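Local coordinates for protein 1H-3-hydroxy-4-oxoquinoline 2,4-dioxygenase (Pseudomonas putida, PDB 3IBT) that catalyses the cofactor-independent, ring-cleaving dioxygenation of 3-hydroxy-1H-quinolin-4-one to N-formylanthranilate and carbon monoxide during oxoquinoline degradation, at residues Pro22-Leu27 against Pro42-Asp47; Asn5-Leu10 against Leu73-Leu78. All coordinates share one frame; numbering follows the deposited sequence.

Contact 1. Residues Pro22-Leu27 against Pro42-Asp47; sequences PTLFLL and PLLARD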
loop_
_atom_site.group_PDB
_atom_site.type_symbol
_atom_site.label_atom_id
_atom_site.label_comp_id
_atom_site.label_asym_id
_atom_site.label_seq_id
_atom_site.Cartn_x
_atom_site.Cartn_y
_atom_site.Cartn_z
ATOM N N PRO A 22 4.873 7.904 -18.853
ATOM C CA PRO A 22 4.143 6.765 -18.297
ATOM C C PRO A 22 3.621 7.061 -16.890
ATOM O O PRO A 22 4.404 7.418 -16.004
ATOM C CB PRO A 22 5.196 5.654 -18.257
ATOM C CG PRO A 22 6.218 6.044 -19.244
ATOM C CD PRO A 22 6.238 7.528 -19.267
ATOM N N THR A 23 2.307 6.941 -16.699
ATOM C CA THR A 23 1.674 7.305 -15.435
ATOM C C THR A 23 1.731 6.157 -14.427
ATOM O O THR A 23 1.475 4.986 -14.775
ATOM C CB THR A 23 0.251 7.838 -15.640
ATOM O OG1 THR A 23 0.290 8.906 -16.601
ATOM C CG2 THR A 23 -0.324 8.367 -14.322
ATOM N N LEU A 24 2.090 6.526 -13.193
ATOM C CA LEU A 24 2.425 5.597 -12.133
ATOM C C LEU A 24 1.831 6.130 -10.858
ATOM O O LEU A 24 2.152 7.243 -10.452
ATOM C CB LEU A 24 3.935 5.549 -11.963
ATOM C CG LEU A 24 4.565 4.240 -11.488
ATOM C CD1 LEU A 24 6.067 4.428 -11.292
ATOM C CD2 LEU A 24 3.951 3.776 -10.216
ATOM N N PHE A 25 0.966 5.351 -10.223
ATOM C CA PHE A 25 0.343 5.778 -8.978
ATOM C C PHE A 25 1.104 5.238 -7.782
ATOM O O PHE A 25 1.427 4.015 -7.725
ATOM C CB PHE A 25 -1.093 5.266 -8.895
ATOM C CG PHE A 25 -2.090 6.119 -9.600
ATOM C CD1 PHE A 25 -2.460 5.830 -10.901
ATOM C CD2 PHE A 25 -2.682 7.198 -8.944
ATOM C CE1 PHE A 25 -3.422 6.630 -11.581
ATOM C CE2 PHE A 25 -3.646 8.030 -9.601
ATOM C CZ PHE A 25 -4.022 7.745 -10.923
ATOM N N LEU A 26 1.385 6.120 -6.819
ATOM C CA LEU A 26 1.964 5.663 -5.563
ATOM C C LEU A 26 0.938 5.680 -4.434
ATOM O O LEU A 26 0.639 6.756 -3.913
ATOM C CB LEU A 26 3.218 6.474 -5.219
ATOM C CG LEU A 26 4.518 6.241 -5.998
ATOM C CD1 LEU A 26 5.702 6.676 -5.141
ATOM C CD2 LEU A 26 4.715 4.788 -6.430
ATOM N N LEU A 27 0.425 4.497 -4.055
ATOM C CA LEU A 27 -0.716 4.339 -3.099
ATOM C C LEU A 27 -0.318 3.794 -1.742
ATOM O O LEU A 27 0.213 2.682 -1.648
ATOM C CB LEU A 27 -1.766 3.372 -3.657
ATOM C CG LEU A 27 -2.307 3.571 -5.070
ATOM C CD1 LEU A 27 -3.036 2.292 -5.597
ATOM C CD2 LEU A 27 -3.186 4.810 -5.103
ATOM N N PRO A 42 10.510 11.673 -5.665
ATOM C CA PRO A 42 11.375 12.543 -6.488
ATOM C C PRO A 42 12.310 11.744 -7.389
ATOM O O PRO A 42 12.677 12.236 -8.432
ATOM C CB PRO A 42 12.160 13.342 -5.449
ATOM C CG PRO A 42 11.252 13.375 -4.282
ATOM C CD PRO A 42 10.716 11.965 -4.236
ATOM N N LEU A 43 12.633 10.512 -7.011
ATOM C CA LEU A 43 13.456 9.662 -7.846
ATOM C C LEU A 43 12.685 9.234 -9.096
ATOM O O LEU A 43 13.192 9.381 -10.213
ATOM C CB LEU A 43 13.973 8.443 -7.072
ATOM C CG LEU A 43 14.766 8.684 -5.784
ATOM C CD1 LEU A 43 15.335 7.418 -5.199
ATOM C CD2 LEU A 43 15.882 9.703 -6.016
ATOM N N LEU A 44 11.461 8.732 -8.931
ATOM C CA LEU A 44 10.680 8.261 -10.071
ATOM C C LEU A 44 10.148 9.399 -10.947
ATOM O O LEU A 44 9.507 9.130 -11.974
ATOM C CB LEU A 44 9.506 7.395 -9.615
ATOM C CG LEU A 44 9.756 6.163 -8.744
ATOM C CD1 LEU A 44 8.460 5.613 -8.137
ATOM C CD2 LEU A 44 10.485 5.088 -9.516
ATOM N N ALA A 45 10.384 10.657 -10.562
ATOM C CA ALA A 45 9.856 11.808 -11.331
ATOM C C ALA A 45 10.644 12.058 -12.625
ATOM O O ALA A 45 10.297 12.933 -13.445
ATOM C CB ALA A 45 9.806 13.067 -10.484
ATOM N N ARG A 46 11.689 11.255 -12.792
ATOM C CA ARG A 46 12.585 11.324 -13.920
ATOM C C ARG A 46 11.929 10.607 -15.107
ATOM O O ARG A 46 11.996 11.104 -16.251
ATOM C CB ARG A 46 13.887 10.620 -13.498
ATOM C CG ARG A 46 15.160 10.902 -14.331
ATOM C CD ARG A 46 16.316 9.895 -13.923
ATOM N NE ARG A 46 15.952 8.455 -14.015
ATOM C CZ ARG A 46 16.802 7.415 -13.885
ATOM N NH1 ARG A 46 18.105 7.619 -13.646
ATOM N NH2 ARG A 46 16.347 6.156 -14.012
ATOM N N ASP A 47 11.284 9.462 -14.806
ATOM C CA ASP A 47 10.848 8.494 -15.816
ATOM C C ASP A 47 9.364 8.459 -15.991
ATOM O O ASP A 47 8.864 8.294 -17.103
ATOM C CB ASP A 47 11.315 7.100 -15.450
ATOM C CG ASP A 47 12.808 7.021 -15.316
ATOM O OD1 ASP A 47 13.479 7.798 -16.010
ATOM O OD2 ASP A 47 13.324 6.204 -14.516
#

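Contact 2. Residues Asn5-Leu10 against Leu73-Leu78; sequences NVNGTL and LAQDLL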
loop_
_atom_site.group_PDB
_atom_site.type_symbol
_atom_site.label_atom_id
_atom_site.label_comp_id
_atom_site.label_asym_id
_atom_site.label_seq_id
_atom_site.Cartn_x
_atom_site.Cartn_y
_atom_site.Cartn_z
ATOM N N ASN A 5 -11.701 15.739 -6.511
ATOM C CA ASN A 5 -12.561 14.907 -5.649
ATOM C C ASN A 5 -13.378 13.884 -6.450
ATOM O O ASN A 5 -13.741 14.116 -7.625
ATOM C CB ASN A 5 -13.527 15.765 -4.826
ATOM C CG ASN A 5 -14.866 15.900 -5.489
ATOM O OD1 ASN A 5 -14.990 16.568 -6.517
ATOM N ND2 ASN A 5 -15.872 15.221 -4.938
ATOM N N VAL A 6 -13.699 12.771 -5.788
ATOM C CA VAL A 6 -14.280 11.632 -6.473
ATOM C C VAL A 6 -15.381 11.053 -5.600
ATOM O O VAL A 6 -15.375 11.237 -4.367
ATOM C CB VAL A 6 -13.192 10.537 -6.814
ATOM C CG1 VAL A 6 -12.338 10.971 -7.997
ATOM C CG2 VAL A 6 -12.305 10.239 -5.615
ATOM N N ASN A 7 -16.329 10.371 -6.242
ATOM C CA ASN A 7 -17.313 9.583 -5.530
ATOM C C ASN A 7 -17.873 10.365 -4.333
ATOM O O ASN A 7 -18.307 11.514 -4.483
ATOM C CB ASN A 7 -16.665 8.277 -5.080
ATOM C CG ASN A 7 -17.586 7.111 -5.251
ATOM O OD1 ASN A 7 -18.640 7.071 -4.413
ATOM N ND2 ASN A 7 -17.294 6.223 -6.359
ATOM N N GLY A 8 -17.818 9.765 -3.143
ATOM C CA GLY A 8 -18.415 10.381 -1.949
ATOM C C GLY A 8 -17.704 11.631 -1.440
ATOM O O GLY A 8 -18.337 12.527 -0.863
ATOM N N THR A 9 -16.382 11.683 -1.636
ATOM C CA THR A 9 -15.586 12.785 -1.078
ATOM C C THR A 9 -14.392 13.221 -1.909
ATOM O O THR A 9 -14.366 13.107 -3.157
ATOM C CB THR A 9 -15.041 12.457 0.350
ATOM O OG1 THR A 9 -14.312 11.170 0.313
ATOM C CG2 THR A 9 -16.228 12.500 1.423
ATOM N N LEU A 10 -13.404 13.747 -1.167
ATOM C CA LEU A 10 -12.189 14.195 -1.768
ATOM C C LEU A 10 -10.984 13.346 -1.351
ATOM O O LEU A 10 -11.046 12.538 -0.411
ATOM C CB LEU A 10 -11.953 15.653 -1.410
ATOM C CG LEU A 10 -10.659 16.209 -2.006
ATOM C CD1 LEU A 10 -10.957 17.332 -2.946
ATOM C CD2 LEU A 10 -9.736 16.656 -0.893
ATOM N N LEU A 73 -12.636 2.294 -1.534
ATOM C CA LEU A 73 -11.364 3.017 -1.772
ATOM C C LEU A 73 -10.923 2.787 -3.192
ATOM O O LEU A 73 -10.516 3.727 -3.876
ATOM C CB LEU A 73 -10.265 2.636 -0.803
ATOM C CG LEU A 73 -10.387 3.232 0.590
ATOM C CD1 LEU A 73 -9.208 2.773 1.460
ATOM C CD2 LEU A 73 -10.416 4.696 0.532
ATOM N N ALA A 74 -11.027 1.530 -3.619
ATOM C CA ALA A 74 -11.025 1.127 -5.030
ATOM C C ALA A 74 -11.894 2.019 -5.909
ATOM O O ALA A 74 -11.470 2.494 -6.977
ATOM C CB ALA A 74 -11.552 -0.270 -5.145
ATOM N N GLN A 75 -13.133 2.205 -5.478
ATOM C CA GLN A 75 -14.063 2.979 -6.241
ATOM C C GLN A 75 -13.576 4.429 -6.406
ATOM O O GLN A 75 -13.635 4.994 -7.503
ATOM C CB GLN A 75 -15.430 2.910 -5.571
ATOM C CG GLN A 75 -16.098 1.569 -5.764
ATOM C CD GLN A 75 -16.484 1.371 -7.211
ATOM O OE1 GLN A 75 -17.494 2.045 -7.702
ATOM N NE2 GLN A 75 -15.665 0.472 -7.930
ATOM N N ASP A 76 -13.103 5.004 -5.299
ATOM C CA ASP A 76 -12.352 6.255 -5.291
ATOM C C ASP A 76 -11.365 6.336 -6.470
ATOM O O ASP A 76 -11.509 7.175 -7.377
ATOM C CB ASP A 76 -11.584 6.390 -3.957
ATOM C CG ASP A 76 -12.509 6.539 -2.757
ATOM O OD1 ASP A 76 -13.900 6.718 -3.134
ATOM O OD2 ASP A 76 -11.884 6.583 -1.518
ATOM N N LEU A 77 -10.380 5.453 -6.449
ATOM C CA LEU A 77 -9.344 5.468 -7.440
ATOM C C LEU A 77 -9.870 5.281 -8.870
ATOM O O LEU A 77 -9.262 5.792 -9.815
ATOM C CB LEU A 77 -8.306 4.389 -7.113
ATOM C CG LEU A 77 -6.823 4.664 -7.357
ATOM C CD1 LEU A 77 -6.165 3.328 -7.338
ATOM C CD2 LEU A 77 -6.498 5.363 -8.672
ATOM N N LEU A 78 -10.959 4.530 -9.038
ATOM C CA LEU A 78 -11.531 4.313 -10.371
ATOM C C LEU A 78 -12.226 5.588 -10.926
ATOM O O LEU A 78 -12.212 5.892 -12.136
ATOM C CB LEU A 78 -12.502 3.141 -10.336
ATOM C CG LEU A 78 -11.926 1.732 -10.198
ATOM C CD1 LEU A 78 -13.085 0.778 -10.045
ATOM C CD2 LEU A 78 -11.102 1.325 -11.384
#

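Contact 1. Residues Pro22-Leu27 against Pro42-Asp47
Leu44, on the short helix 40-44, reaches Leu24 and Leu26 of strand 23-27, within a beta-alpha-beta unit of the alpha/beta-hydrolase fold whose second strand is 49-53. One branch of Leu44 does all the touching: its CD1 lies 4.1 Å from CD1 of Leu24 and 4.2 Å from CD2 of Leu26. The two strand leucines, on alternate positions, point to the same face of the sheet, and the methyl is shared between them. Leu44 crosses Leu24 at about a right angle and Leu26 more obliquely. Its chi1 of -56° sets CG anti to the carbonyl carbon, and in this rotamer CD1 is the methyl that meets the two strand leucines. Phe37, Phe48 and Leu262 also touch the strand leucines, so this apolar layer extends beyond the helix. No hydrogen bond joins the two segments. On the way to strand 49-53, Asp47 meets Pro22, just before strand 23-27, through its backbone. Its carboxylate takes no part in the contact with the strand; NE and NH2 of Arg46 grip it side-on, and Arg259 is a second salt-bridge partner. Against Pro22, the Asp47 carbonyl O approaches the proline ring at CD, 3.5 Å away.

Contact 2. Residues Asn5-Leu10 against Leu73-Leu78
A beta hairpin at the edge of the alpha/beta-hydrolase sheet leans here on helix 70-83, its type II' turn running from Val6 to Thr9. Val6 and Asn7 supply the hairpin side of the contact, and Asp76 and Gln75 the helix side. Val6 lies over the backbone of Asp76: its CG2 is 3.6 Å from Asp76 O and 4.3 Å from Asp76 CB, a van der Waals contact of a methyl with a helix carbonyl and the root of a side chain. A chi1 of -76° puts CG1 anti to the carbonyl carbon and leaves CG2, between the backbone N and that carbon, as the methyl nearest Asp76 O. Ala79 and Phe80, further along the helix, also touch Val6. The carboxylate of Asp76 lies beside the turn, where OD1 comes 3.7 Å from CB of Asn7. The polar partner of that oxygen is Arg56, whose NH2 makes a salt bridge with it; Arg56 also touches Asn7, so the acid and the turn share a neighbour. The Asn7 amide passes obliquely across Gln75, the two amide planes standing 76° apart, and ND2 meets the aliphatic CB of Gln75 at 3.9 Å rather than its amide. No hydrogen bond links hairpin to helix. Within the hairpin, Thr9 O accepts from two donors: Val6 N at 2.7 Å, and Asn5 ND2 at 3.1 Å, the amide nitrogen standing above the carbonyl plane, 59° out of it.

In the fold
Both contacts bring elements onto the same mixed sheet. Contact 1 lies within one beta-alpha-beta unit and is close in sequence, whereas contact 2 joins segments 63 residues apart and encloses contact 1 along the chain. The middle of contact 1 is buried and purely apolar, with an exposed proline, Pro22, beside it; contact 2 is only partly buried, mixing a buried valine and aspartate with an exposed turn asparagine. They meet through helix 70-83, whose Leu77 CD1 lies 3.7 Å from Leu27 CD1, while Phe25 packs on Leu77 as well. Strand 23-27, inside the sheet, thus gives Leu24 and Leu26 to contact 1 and the alternate Phe25 and Leu27 to helix 70-83, which also carries the edge hairpin of contact 2.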